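Local coordinates for Pyrimidine/purine nucleoside phosphorylase (Acinetobacter sp. ADP1, PDB 3HQX), which probably catalyses the reversible phosphorolysis of a broad range of purine and pyrimidine nucleosides to the free base and alpha-D-ribose 1-phosphate, at residues H11-K16 with T30-D35; L41-P46 with V102-C107; E48-F53 with K96-E101; K71-T76 with G91-K96. All coordinates share one frame; numbering follows the deposited sequence.

Contact 1 of 4, residues H11-K16 with T30-D35; sequences HVTVIK and TVQFED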
loop_
_atom_site.group_PDB
_atom_site.type_symbol
_atom_site.label_atom_id
_atom_site.label_comp_id
_atom_site.label_asym_id
_atom_site.label_seq_id
_atom_site.Cartn_x
_atom_site.Cartn_y
_atom_site.Cartn_z
ATOM N N HIS A 11 5.192 -12.317 -12.249
ATOM C CA HIS A 11 6.422 -11.994 -12.970
ATOM C C HIS A 11 6.670 -10.501 -13.062
ATOM O O HIS A 11 7.055 -9.965 -14.132
ATOM C CB HIS A 11 6.337 -12.580 -14.385
ATOM C CG HIS A 11 6.017 -14.033 -14.399
ATOM N ND1 HIS A 11 6.839 -14.965 -13.812
ATOM C CD2 HIS A 11 4.962 -14.719 -14.894
ATOM C CE1 HIS A 11 6.310 -16.168 -13.950
ATOM N NE2 HIS A 11 5.165 -16.046 -14.599
ATOM N N VAL A 12 6.464 -9.823 -11.943
ATOM C CA VAL A 12 6.633 -8.358 -11.919
ATOM C C VAL A 12 7.797 -7.934 -10.987
ATOM O O VAL A 12 8.231 -8.666 -10.105
ATOM C CB VAL A 12 5.338 -7.609 -11.581
ATOM C CG1 VAL A 12 4.295 -7.809 -12.629
ATOM C CG2 VAL A 12 4.850 -7.981 -10.112
ATOM N N THR A 13 8.208 -6.678 -11.178
ATOM C CA THR A 13 9.058 -5.943 -10.267
ATOM C C THR A 13 8.175 -5.006 -9.486
ATOM O O THR A 13 7.254 -4.346 -10.038
ATOM C CB THR A 13 10.131 -5.138 -11.029
ATOM O OG1 THR A 13 11.104 -6.049 -11.564
ATOM C CG2 THR A 13 10.880 -4.159 -10.118
ATOM N N VAL A 14 8.414 -4.916 -8.180
ATOM C CA VAL A 14 7.687 -3.986 -7.362
ATOM C C VAL A 14 8.714 -3.101 -6.656
ATOM O O VAL A 14 9.640 -3.611 -6.009
ATOM C CB VAL A 14 6.777 -4.671 -6.320
ATOM C CG1 VAL A 14 6.019 -3.603 -5.496
ATOM C CG2 VAL A 14 5.842 -5.606 -7.008
ATOM N N ILE A 15 8.525 -1.796 -6.765
ATOM C CA ILE A 15 9.394 -0.829 -6.063
ATOM C C ILE A 15 8.941 -0.744 -4.610
ATOM O O ILE A 15 7.748 -0.532 -4.305
ATOM C CB ILE A 15 9.407 0.558 -6.748
ATOM C CG1 ILE A 15 9.757 0.385 -8.216
ATOM C CG2 ILE A 15 10.282 1.549 -5.975
ATOM C CD1 ILE A 15 11.040 -0.203 -8.502
ATOM N N LYS A 16 9.884 -0.904 -3.693
ATOM C CA LYS A 16 9.498 -1.011 -2.257
ATOM C C LYS A 16 8.929 0.291 -1.660
ATOM O O LYS A 16 7.973 0.256 -0.883
ATOM C CB LYS A 16 10.695 -1.489 -1.464
ATOM C CG LYS A 16 11.161 -2.899 -1.840
ATOM C CD LYS A 16 12.332 -3.337 -1.052
ATOM C CE LYS A 16 12.969 -4.611 -1.543
ATOM N NZ LYS A 16 14.199 -5.062 -0.788
ATOM N N THR A 30 4.592 1.243 -7.264
ATOM C CA THR A 30 4.831 1.036 -8.677
ATOM C C THR A 30 5.126 -0.408 -8.932
ATOM O O THR A 30 5.966 -1.006 -8.292
ATOM C CB THR A 30 6.000 1.860 -9.157
ATOM O OG1 THR A 30 5.673 3.243 -8.944
ATOM C CG2 THR A 30 6.275 1.625 -10.644
ATOM N N VAL A 31 4.475 -0.926 -9.980
ATOM C CA VAL A 31 4.664 -2.308 -10.464
ATOM C C VAL A 31 5.130 -2.243 -11.942
ATOM O O VAL A 31 4.543 -1.528 -12.735
ATOM C CB VAL A 31 3.349 -3.096 -10.388
ATOM C CG1 VAL A 31 3.522 -4.464 -10.954
ATOM C CG2 VAL A 31 2.855 -3.174 -8.945
ATOM N N GLN A 32 6.211 -2.935 -12.254
ATOM C CA GLN A 32 6.822 -2.913 -13.592
ATOM C C GLN A 32 6.830 -4.311 -14.175
ATOM O O GLN A 32 7.176 -5.305 -13.528
ATOM C CB GLN A 32 8.255 -2.390 -13.544
ATOM C CG GLN A 32 8.274 -0.986 -13.008
ATOM C CD GLN A 32 9.638 -0.440 -12.602
ATOM O OE1 GLN A 32 10.490 -1.130 -12.008
ATOM N NE2 GLN A 32 9.835 0.861 -12.886
ATOM N N PHE A 33 6.406 -4.386 -15.422
ATOM C CA PHE A 33 6.203 -5.645 -16.100
ATOM C C PHE A 33 7.399 -6.003 -16.999
ATOM O O PHE A 33 8.245 -5.151 -17.252
ATOM C CB PHE A 33 4.862 -5.582 -16.887
ATOM C CG PHE A 33 3.670 -5.486 -15.996
ATOM C CD1 PHE A 33 2.979 -6.611 -15.684
ATOM C CD2 PHE A 33 3.336 -4.314 -15.377
ATOM C CE1 PHE A 33 1.975 -6.562 -14.832
ATOM C CE2 PHE A 33 2.304 -4.274 -14.505
ATOM C CZ PHE A 33 1.615 -5.407 -14.264
ATOM N N GLU A 34 7.492 -7.280 -17.406
ATOM C CA GLU A 34 8.569 -7.825 -18.187
ATOM C C GLU A 34 8.761 -7.090 -19.517
ATOM O O GLU A 34 9.872 -6.976 -19.977
ATOM C CB GLU A 34 8.398 -9.337 -18.440
ATOM C CG GLU A 34 8.821 -10.202 -17.220
ATOM C CD GLU A 34 8.735 -11.723 -17.461
ATOM O OE1 GLU A 34 8.237 -12.170 -18.535
ATOM O OE2 GLU A 34 9.172 -12.479 -16.554
ATOM N N ASP A 35 7.678 -6.549 -20.034
ATOM C CA ASP A 35 7.708 -5.798 -21.298
ATOM C C ASP A 35 8.076 -4.322 -21.114
ATOM O O ASP A 35 8.093 -3.562 -22.109
ATOM C CB ASP A 35 6.367 -5.916 -22.050
ATOM C CG ASP A 35 5.203 -5.201 -21.360
ATOM O OD1 ASP A 35 5.372 -4.626 -20.273
ATOM O OD2 ASP A 35 4.091 -5.236 -21.912
HETATM O O HOH W 1 5.543 -9.176 -16.291
HETATM O O HOH W 2 6.611 2.000 -5.260
#
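T13 and Q32 face each other as an antiparallel hydrogen-bonded pair, and three backbone bonds join their strands. T13 N donates to Q32 O almost straight, at 175° and within the carbonyl plane, and Q32 N returns the bond to T13 O at 2.8 Å. Two residues on, I15 N reaches T30 O at 3.1 Å. Water extends the pairing at both ends: one molecule donates to H11 O and accepts from E34 N, while another donates to I15 O and accepts from T30 N.

Apolar contacts gather around V12. Its CG1, anti to the carbonyl carbon (chi1 -64°), sits over one face of the F33 ring in a CH-pi contact, 3.8 Å from the centroid and displaced toward the rim. V12 CB meets V31 CG1 at 3.7 Å. V14 and V31, a non-hydrogen-bonded pair, touch more lightly through their CG2 methyls. On the other face, T13 OG1 is hydrogen-bonded to D10 of the second subunit.

At the exposed end, E34 OE2 comes obliquely to the H11 ring and approaches H11 CB at 3.6 Å. The whole is a beta hairpin of strands 12-21 and 26-32, whose first strand joins the second subunit, carrying the sheet across the dimer interface.

Contact 2 of 4, residues L41-P46 with V102-C107; sequences LGVILP and VLDYVC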
loop_
_atom_site.group_PDB
_atom_site.type_symbol
_atom_site.label_atom_id
_atom_site.label_comp_id
_atom_site.label_asym_id
_atom_site.label_seq_id
_atom_site.Cartn_x
_atom_site.Cartn_y
_atom_site.Cartn_z
ATOM N N LEU A 41 -0.315 0.110 -8.151
ATOM C CA LEU A 41 -1.202 -0.667 -7.274
ATOM C C LEU A 41 -1.463 0.144 -6.023
ATOM O O LEU A 41 -0.541 0.438 -5.299
ATOM C CB LEU A 41 -0.557 -2.026 -6.934
ATOM C CG LEU A 41 -1.342 -2.948 -6.016
ATOM C CD1 LEU A 41 -2.789 -3.308 -6.504
ATOM C CD2 LEU A 41 -0.531 -4.235 -5.772
ATOM N N GLY A 42 -2.693 0.548 -5.805
ATOM C CA GLY A 42 -2.925 1.526 -4.734
ATOM C C GLY A 42 -4.184 1.305 -3.918
ATOM O O GLY A 42 -5.015 0.461 -4.263
ATOM N N VAL A 43 -4.255 2.084 -2.832
ATOM C CA VAL A 43 -5.358 2.086 -1.904
ATOM C C VAL A 43 -5.733 3.552 -1.674
ATOM O O VAL A 43 -4.857 4.418 -1.506
ATOM C CB VAL A 43 -4.977 1.401 -0.581
ATOM C CG1 VAL A 43 -6.083 1.618 0.487
ATOM C CG2 VAL A 43 -4.670 -0.108 -0.827
ATOM N N ILE A 44 -7.019 3.799 -1.694
ATOM C CA ILE A 44 -7.584 5.082 -1.226
ATOM C C ILE A 44 -8.418 4.727 -0.008
ATOM O O ILE A 44 -9.285 3.835 -0.056
ATOM C CB ILE A 44 -8.456 5.775 -2.272
ATOM C CG1 ILE A 44 -7.588 6.210 -3.448
ATOM C CG2 ILE A 44 -9.127 7.055 -1.641
ATOM C CD1 ILE A 44 -8.330 6.809 -4.591
ATOM N N LEU A 45 -8.173 5.453 1.084
ATOM C CA LEU A 45 -8.909 5.279 2.313
ATOM C C LEU A 45 -10.102 6.232 2.356
ATOM O O LEU A 45 -10.141 7.166 1.604
ATOM C CB LEU A 45 -7.970 5.555 3.464
ATOM C CG LEU A 45 -6.778 4.638 3.656
ATOM C CD1 LEU A 45 -5.960 5.138 4.828
ATOM C CD2 LEU A 45 -7.259 3.238 3.908
ATOM N N PRO A 46 -11.068 5.965 3.223
ATOM C CA PRO A 46 -12.297 6.765 3.245
ATOM C C PRO A 46 -12.021 8.260 3.325
ATOM O O PRO A 46 -11.173 8.720 4.106
ATOM C CB PRO A 46 -13.042 6.212 4.464
ATOM C CG PRO A 46 -12.601 4.850 4.544
ATOM C CD PRO A 46 -11.154 4.840 4.144
ATOM N N VAL A 102 -12.450 1.398 2.231
ATOM C CA VAL A 102 -11.184 1.101 1.543
ATOM C C VAL A 102 -11.450 0.824 0.066
ATOM O O VAL A 102 -12.346 0.043 -0.272
ATOM C CB VAL A 102 -10.420 -0.056 2.193
ATOM C CG1 VAL A 102 -9.196 -0.471 1.359
ATOM C CG2 VAL A 102 -9.999 0.363 3.634
ATOM N N LEU A 103 -10.669 1.479 -0.776
ATOM C CA LEU A 103 -10.760 1.324 -2.219
ATOM C C LEU A 103 -9.429 0.837 -2.758
ATOM O O LEU A 103 -8.405 1.538 -2.628
ATOM C CB LEU A 103 -11.091 2.672 -2.895
ATOM C CG LEU A 103 -11.382 2.633 -4.383
ATOM C CD1 LEU A 103 -12.803 2.046 -4.646
ATOM C CD2 LEU A 103 -11.112 3.973 -5.072
ATOM N N ASP A 104 -9.413 -0.366 -3.340
ATOM C CA ASP A 104 -8.194 -0.857 -3.992
ATOM C C ASP A 104 -8.331 -0.613 -5.466
ATOM O O ASP A 104 -9.380 -0.855 -6.051
ATOM C CB ASP A 104 -8.027 -2.374 -3.784
ATOM C CG ASP A 104 -7.743 -2.732 -2.320
ATOM O OD1 ASP A 104 -6.555 -2.876 -1.971
ATOM O OD2 ASP A 104 -8.715 -2.913 -1.544
ATOM N N TYR A 105 -7.250 -0.163 -6.080
ATOM C CA TYR A 105 -7.251 0.121 -7.512
ATOM C C TYR A 105 -5.926 -0.255 -8.183
ATOM O O TYR A 105 -4.874 -0.417 -7.530
ATOM C CB TYR A 105 -7.593 1.600 -7.783
ATOM C CG TYR A 105 -6.493 2.530 -7.350
ATOM C CD1 TYR A 105 -5.444 2.832 -8.203
ATOM C CD2 TYR A 105 -6.480 3.082 -6.083
ATOM C CE1 TYR A 105 -4.387 3.624 -7.808
ATOM C CE2 TYR A 105 -5.424 3.906 -5.677
ATOM C CZ TYR A 105 -4.393 4.151 -6.534
ATOM O OH TYR A 105 -3.390 4.970 -6.072
ATOM N N VAL A 106 -6.019 -0.422 -9.513
ATOM C CA VAL A 106 -4.820 -0.447 -10.377
ATOM C C VAL A 106 -4.969 0.713 -11.371
ATOM O O VAL A 106 -6.021 0.883 -12.025
ATOM C CB VAL A 106 -4.730 -1.760 -11.120
ATOM C CG1 VAL A 106 -3.554 -1.712 -12.113
ATOM C CG2 VAL A 106 -4.475 -2.927 -10.130
ATOM N N CYS A 107 -3.907 1.503 -11.483
ATOM C CA CYS A 107 -3.810 2.542 -12.467
ATOM C C CYS A 107 -2.948 2.021 -13.594
ATOM O O CYS A 107 -1.765 1.735 -13.421
ATOM C CB CYS A 107 -3.242 3.810 -11.855
ATOM S SG CYS A 107 -3.269 5.205 -12.977
HETATM O O HOH W 3 -4.468 -2.335 -3.600
#
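G42 and Y105 exchange a reciprocal pair of backbone hydrogen bonds, G42 N to Y105 O and Y105 N to G42 O, both 2.9 Å. I44 and L103 repeat the exchange two residues along, with I44 N meeting L103 O in the carbonyl plane at 2.8 Å. Strands 38-44 and 103-109, distant in sequence, thus become antiparallel neighbours inside the larger sheet of this cupin-clan fold. A water lies within hydrogen-bonding distance of both G42 O and D104 OD1; the carboxylate of D104 is also held by the second subunit, through a salt bridge to K17 and a hydrogen bond to S18.

Outward from this polar core, V43 CG2 lies alongside D104 OD1 at 3.5 Å, and V43 CG1 meets V102 CG1. L41 CD1 meets V106 CG2 on the same face of the sheet. On the other face I44 and L103 run side by side, I44 CD1 4.0 Å from L103 CD2, and both pack on I97 of the smaller sheet.

The Y105 side chain, with CG between its backbone N and carbonyl carbon (chi1 70°), folds across the partner strand rather than standing up from it. G42 has no side chain in the way, and its CA makes a CH-pi contact over one face of the ring, 3.8 Å from the centroid.

Contact 3 of 4, residues E48-F53 with K96-E101; sequences EQPLTF and KIETDE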
loop_
_atom_site.group_PDB
_atom_site.type_symbol
_atom_site.label_atom_id
_atom_site.label_comp_id
_atom_site.label_asym_id
_atom_site.label_seq_id
_atom_site.Cartn_x
_atom_site.Cartn_y
_atom_site.Cartn_z
ATOM N N GLU A 48 -13.294 12.461 3.223
ATOM C CA GLU A 48 -14.374 13.389 3.604
ATOM C C GLU A 48 -14.714 14.305 2.467
ATOM O O GLU A 48 -15.832 14.654 2.313
ATOM C CB GLU A 48 -14.021 14.222 4.837
ATOM C CG GLU A 48 -14.245 13.513 6.121
ATOM C CD GLU A 48 -13.986 14.414 7.299
ATOM O OE1 GLU A 48 -14.165 13.974 8.426
ATOM O OE2 GLU A 48 -13.599 15.578 7.082
ATOM N N GLN A 49 -13.728 14.704 1.688
ATOM C CA GLN A 49 -13.924 15.542 0.512
ATOM C C GLN A 49 -13.188 14.839 -0.623
ATOM O O GLN A 49 -12.277 13.998 -0.352
ATOM C CB GLN A 49 -13.348 16.947 0.683
ATOM C CG GLN A 49 -13.878 17.744 1.895
ATOM C CD GLN A 49 -15.391 17.985 1.842
ATOM O OE1 GLN A 49 -15.951 18.293 0.773
ATOM N NE2 GLN A 49 -16.058 17.835 3.004
ATOM N N PRO A 50 -13.578 15.142 -1.876
ATOM C CA PRO A 50 -12.927 14.519 -3.026
ATOM C C PRO A 50 -11.443 14.783 -3.128
ATOM O O PRO A 50 -10.960 15.911 -2.781
ATOM C CB PRO A 50 -13.653 15.100 -4.236
ATOM C CG PRO A 50 -14.958 15.599 -3.704
ATOM C CD PRO A 50 -14.641 16.072 -2.301
ATOM N N LEU A 51 -10.731 13.740 -3.576
ATOM C CA LEU A 51 -9.318 13.820 -3.828
ATOM C C LEU A 51 -9.048 14.070 -5.318
ATOM O O LEU A 51 -9.560 13.337 -6.173
ATOM C CB LEU A 51 -8.636 12.540 -3.366
ATOM C CG LEU A 51 -8.976 12.114 -1.942
ATOM C CD1 LEU A 51 -8.141 10.824 -1.727
ATOM C CD2 LEU A 51 -8.666 13.256 -0.897
ATOM N N THR A 52 -8.218 15.068 -5.639
ATOM C CA THR A 52 -7.933 15.415 -7.052
ATOM C C THR A 52 -6.628 14.795 -7.504
ATOM O O THR A 52 -5.588 15.032 -6.887
ATOM C CB THR A 52 -7.915 16.974 -7.355
ATOM O OG1 THR A 52 -9.168 17.586 -6.988
ATOM C CG2 THR A 52 -7.732 17.235 -8.824
ATOM N N PHE A 53 -6.672 14.050 -8.621
ATOM C CA PHE A 53 -5.483 13.607 -9.315
ATOM C C PHE A 53 -5.434 14.188 -10.687
ATOM O O PHE A 53 -6.496 14.348 -11.330
ATOM C CB PHE A 53 -5.515 12.100 -9.469
ATOM C CG PHE A 53 -5.466 11.360 -8.178
ATOM C CD1 PHE A 53 -4.258 11.039 -7.632
ATOM C CD2 PHE A 53 -6.627 11.039 -7.494
ATOM C CE1 PHE A 53 -4.213 10.344 -6.439
ATOM C CE2 PHE A 53 -6.585 10.364 -6.341
ATOM C CZ PHE A 53 -5.391 9.996 -5.815
ATOM N N LYS A 96 -11.577 13.604 -9.783
ATOM C CA LYS A 96 -11.811 13.852 -8.371
ATOM C C LYS A 96 -12.597 12.683 -7.843
ATOM O O LYS A 96 -13.653 12.376 -8.388
ATOM C CB LYS A 96 -12.596 15.140 -8.162
ATOM C CG LYS A 96 -11.955 16.380 -8.820
ATOM C CD LYS A 96 -12.678 17.672 -8.434
ATOM C CE LYS A 96 -11.884 18.851 -8.877
ATOM N NZ LYS A 96 -11.446 18.645 -10.285
ATOM N N ILE A 97 -12.049 12.014 -6.834
ATOM C CA ILE A 97 -12.524 10.733 -6.400
ATOM C C ILE A 97 -12.865 10.764 -4.911
ATOM O O ILE A 97 -12.152 11.389 -4.090
ATOM C CB ILE A 97 -11.501 9.626 -6.750
ATOM C CG1 ILE A 97 -12.040 8.217 -6.415
ATOM C CG2 ILE A 97 -10.158 9.869 -6.034
ATOM C CD1 ILE A 97 -11.297 7.065 -7.187
ATOM N N GLU A 98 -13.972 10.122 -4.572
ATOM C CA GLU A 98 -14.389 9.967 -3.167
ATOM C C GLU A 98 -14.755 8.505 -2.901
ATOM O O GLU A 98 -15.227 7.795 -3.792
ATOM C CB GLU A 98 -15.518 10.956 -2.780
ATOM C CG GLU A 98 -16.477 11.222 -3.854
ATOM C CD GLU A 98 -17.493 12.311 -3.520
ATOM O OE1 GLU A 98 -17.117 13.461 -3.267
ATOM O OE2 GLU A 98 -18.672 11.998 -3.524
ATOM N N THR A 99 -14.550 8.080 -1.661
ATOM C CA THR A 99 -14.944 6.765 -1.253
ATOM C C THR A 99 -15.274 6.735 0.225
ATOM O O THR A 99 -14.731 7.550 0.981
ATOM C CB THR A 99 -13.816 5.721 -1.567
ATOM O OG1 THR A 99 -14.317 4.423 -1.256
ATOM C CG2 THR A 99 -12.500 6.034 -0.789
ATOM N N ASP A 100 -16.178 5.849 0.624
ATOM C CA ASP A 100 -16.576 5.701 2.066
ATOM C C ASP A 100 -15.953 4.461 2.733
ATOM O O ASP A 100 -16.145 4.203 3.936
ATOM C CB ASP A 100 -18.109 5.607 2.185
ATOM C CG ASP A 100 -18.818 6.866 1.706
ATOM O OD1 ASP A 100 -18.235 7.970 1.803
ATOM O OD2 ASP A 100 -19.987 6.739 1.255
ATOM N N GLU A 101 -15.255 3.660 1.926
ATOM C CA GLU A 101 -14.627 2.425 2.379
ATOM C C GLU A 101 -13.245 2.323 1.747
ATOM O O GLU A 101 -12.873 3.129 0.893
ATOM C CB GLU A 101 -15.440 1.177 1.986
ATOM C CG GLU A 101 -16.912 1.107 2.543
ATOM C CD GLU A 101 -16.980 0.822 3.990
ATOM O OE1 GLU A 101 -16.053 0.181 4.530
ATOM O OE2 GLU A 101 -18.024 1.183 4.586
#
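I97 presents its CG2 methyl to the F53 ring at the edge, close to the ring plane, 3.6 Å from F53 CE2. The placement follows from chi1 of -175°: CG1 stands anti to the backbone N, leaving CG2 wedged between N and the carbonyl carbon, directed at strand 51-54. The same methyl lies 4.1 Å from L51 CB. L51 and I97 are a hydrogen-bonded antiparallel pair, L51 N giving to I97 O at 2.8 Å and I97 N giving to L51 O at 2.9 Å. Their side chains share the inner face of the smaller, four-stranded sheet of the cupin-type sandwich, where both rest on I44 of the larger sheet.

T52 and K96 form the adjoining non-hydrogen-bonded pair on the reverse face. Their side chains run alongside one another; the extended K96 chain passes the hydroxyl, with K96 CG and K96 CE each 3.5 Å from T52 OG1, and only its end, NZ, is turned by the bend at chi4 (47°). Beyond the paired residues, E98, extended beyond CG, lies alongside P50. Its CG also takes the position between backbone N and carbonyl carbon (chi1 35°), and E98 OE1 comes to 3.1 Å from P50 CG, a close approach of oxygen to carbon.

Contact 4 of 4, residues K71-T76 with G91-K96; sequences KIADST and GNSLFK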
loop_
_atom_site.group_PDB
_atom_site.type_symbol
_atom_site.label_atom_id
_atom_site.label_comp_id
_atom_site.label_asym_id
_atom_site.label_seq_id
_atom_site.Cartn_x
_atom_site.Cartn_y
_atom_site.Cartn_z
ATOM N N LYS A 71 -15.649 12.302 -10.468
ATOM C CA LYS A 71 -15.930 13.289 -11.502
ATOM C C LYS A 71 -14.709 13.367 -12.358
ATOM O O LYS A 71 -13.598 13.762 -11.866
ATOM C CB LYS A 71 -16.159 14.665 -10.915
ATOM C CG LYS A 71 -17.455 14.791 -10.224
ATOM C CD LYS A 71 -17.724 16.235 -9.907
ATOM C CE LYS A 71 -19.132 16.415 -9.374
ATOM N NZ LYS A 71 -19.402 15.685 -8.092
ATOM N N ILE A 72 -14.901 13.016 -13.627
ATOM C CA ILE A 72 -13.808 12.933 -14.585
ATOM C C ILE A 72 -13.730 14.163 -15.465
ATOM O O ILE A 72 -14.751 14.582 -16.076
ATOM C CB ILE A 72 -13.948 11.706 -15.500
ATOM C CG1 ILE A 72 -13.982 10.429 -14.646
ATOM C CG2 ILE A 72 -12.797 11.648 -16.466
ATOM C CD1 ILE A 72 -14.439 9.170 -15.417
ATOM N N ALA A 73 -12.517 14.698 -15.580
ATOM C CA ALA A 73 -12.256 15.759 -16.532
ATOM C C ALA A 73 -13.159 16.925 -16.150
ATOM O O ALA A 73 -13.174 17.313 -14.964
ATOM C CB ALA A 73 -12.491 15.257 -17.968
ATOM N N ASP A 74 -13.919 17.484 -17.100
ATOM C CA ASP A 74 -14.837 18.574 -16.770
ATOM C C ASP A 74 -16.299 18.133 -16.669
ATOM O O ASP A 74 -17.206 18.935 -16.874
ATOM C CB ASP A 74 -14.654 19.739 -17.764
ATOM C CG ASP A 74 -13.353 20.521 -17.509
ATOM O OD1 ASP A 74 -12.488 20.011 -16.748
ATOM O OD2 ASP A 74 -13.191 21.641 -18.055
ATOM N N SER A 75 -16.538 16.867 -16.327
ATOM C CA SER A 75 -17.887 16.421 -16.003
ATOM C C SER A 75 -18.345 17.065 -14.704
ATOM O O SER A 75 -17.538 17.319 -13.820
ATOM C CB SER A 75 -17.950 14.899 -15.850
ATOM O OG SER A 75 -19.189 14.528 -15.240
ATOM N N THR A 76 -19.656 17.252 -14.579
ATOM C CA THR A 76 -20.265 17.931 -13.429
ATOM C C THR A 76 -21.088 17.035 -12.466
ATOM O O THR A 76 -21.477 17.483 -11.379
ATOM C CB THR A 76 -21.130 19.113 -13.920
ATOM O OG1 THR A 76 -21.979 18.674 -14.984
ATOM C CG2 THR A 76 -20.223 20.204 -14.445
ATOM N N GLY A 91 -5.376 12.201 -21.153
ATOM C CA GLY A 91 -4.110 12.871 -20.837
ATOM C C GLY A 91 -4.363 14.349 -20.607
ATOM O O GLY A 91 -5.365 14.905 -21.056
ATOM N N ASN A 92 -3.457 14.991 -19.885
ATOM C CA ASN A 92 -3.569 16.414 -19.569
ATOM C C ASN A 92 -4.897 16.803 -18.951
ATOM O O ASN A 92 -5.457 17.818 -19.270
ATOM C CB ASN A 92 -3.296 17.262 -20.801
ATOM C CG ASN A 92 -1.931 17.026 -21.376
ATOM O OD1 ASN A 92 -0.957 16.784 -20.648
ATOM N ND2 ASN A 92 -1.836 17.126 -22.700
ATOM N N SER A 93 -5.407 15.973 -18.063
ATOM C CA SER A 93 -6.700 16.212 -17.473
ATOM C C SER A 93 -6.609 15.893 -15.980
ATOM O O SER A 93 -5.511 16.002 -15.390
ATOM C CB SER A 93 -7.743 15.348 -18.201
ATOM O OG SER A 93 -9.065 15.692 -17.837
ATOM N N LEU A 94 -7.750 15.552 -15.387
ATOM C CA LEU A 94 -7.867 15.291 -13.956
ATOM C C LEU A 94 -9.129 14.505 -13.628
ATOM O O LEU A 94 -10.055 14.377 -14.448
ATOM C CB LEU A 94 -7.892 16.592 -13.136
ATOM C CG LEU A 94 -9.070 17.575 -13.198
ATOM C CD1 LEU A 94 -10.231 17.087 -12.504
ATOM C CD2 LEU A 94 -8.682 18.904 -12.552
ATOM N N PHE A 95 -9.149 13.990 -12.412
ATOM C CA PHE A 95 -10.334 13.375 -11.847
ATOM C C PHE A 95 -10.373 13.620 -10.351
ATOM O O PHE A 95 -9.332 13.835 -9.749
ATOM C CB PHE A 95 -10.444 11.880 -12.236
ATOM C CG PHE A 95 -9.420 10.962 -11.611
ATOM C CD1 PHE A 95 -9.725 10.291 -10.457
ATOM C CD2 PHE A 95 -8.208 10.734 -12.186
ATOM C CE1 PHE A 95 -8.868 9.386 -9.901
ATOM C CE2 PHE A 95 -7.334 9.806 -11.623
ATOM C CZ PHE A 95 -7.672 9.159 -10.470
ATOM N N LYS A 96 -11.577 13.604 -9.783
ATOM C CA LYS A 96 -11.811 13.852 -8.371
ATOM C C LYS A 96 -12.597 12.683 -7.843
ATOM O O LYS A 96 -13.653 12.376 -8.388
ATOM C CB LYS A 96 -12.596 15.140 -8.162
ATOM C CG LYS A 96 -11.955 16.380 -8.820
ATOM C CD LYS A 96 -12.678 17.672 -8.434
ATOM C CE LYS A 96 -11.884 18.851 -8.877
ATOM N NZ LYS A 96 -11.446 18.645 -10.285
#
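K71 and K96 form a hydrogen-bonded antiparallel pair where strand 67-72 meets strand 94-98, two neighbours of the smaller sheet of the cupin-type sandwich. This is the close-fitting part of the contact. K71 N donates to K96 O in the carbonyl plane, K96 N returns to K71 O, and both bonds measure 2.9 Å. The next pair, I72 and F95, is non-hydrogen-bonded; the K71 carbonyl, just before I72, also takes a CA-H...O contact from F95 CA at 3.3 Å. The side chains do little of the joining here. F95 has chi1 of 69°, which carries its ring away from strand 67-72 toward F53, F87 and M61, so that the buried ring packs in the interior and I72 meets little more than F95 CB.

Past this point the strands part and the solvent side begins. A type II' turn from I72 to S75, closed by S75 N to I72 O, bends the first chain away, and A73 occupies its first corner with a positive phi of 61°. On the second chain N92 and S93 bond by their backbones to H56 and T55. One link still spans the opening, A73 N to L94 O at 2.7 Å. L94 CD1 comes to 3.8 Å from A73 O. Beside it S93 OG, anti to the backbone N (chi1 -170°), rests against the alanine, 3.4 Å from A73 CA and 3.5 Å from A73 CB.

How the contacts relate
The four contacts trace the two sheets of a cupin-like sandwich from the dimer interface outward. Contacts 1 and 2 belong to the larger sheet, their centres about 18 Å apart, and meet where V31 packs on L41 of neighbouring strands 26-32 and 38-44; both touch the second subunit. Contacts 3 and 4 lie in the smaller sheet, their centres about 13 Å apart, on the two flanks of strand 94-98, sharing K96. Contact 2 packs against contact 3 through I44, L103, I97 and T99, bringing the sheets together. Along the chain contact 1 closes first; contact 4 then nests within contact 3, and contact 3 within contact 2. Contact 1 lies on the opposite side of the chain's centre from contacts 3 and 4, which the second subunit does not touch.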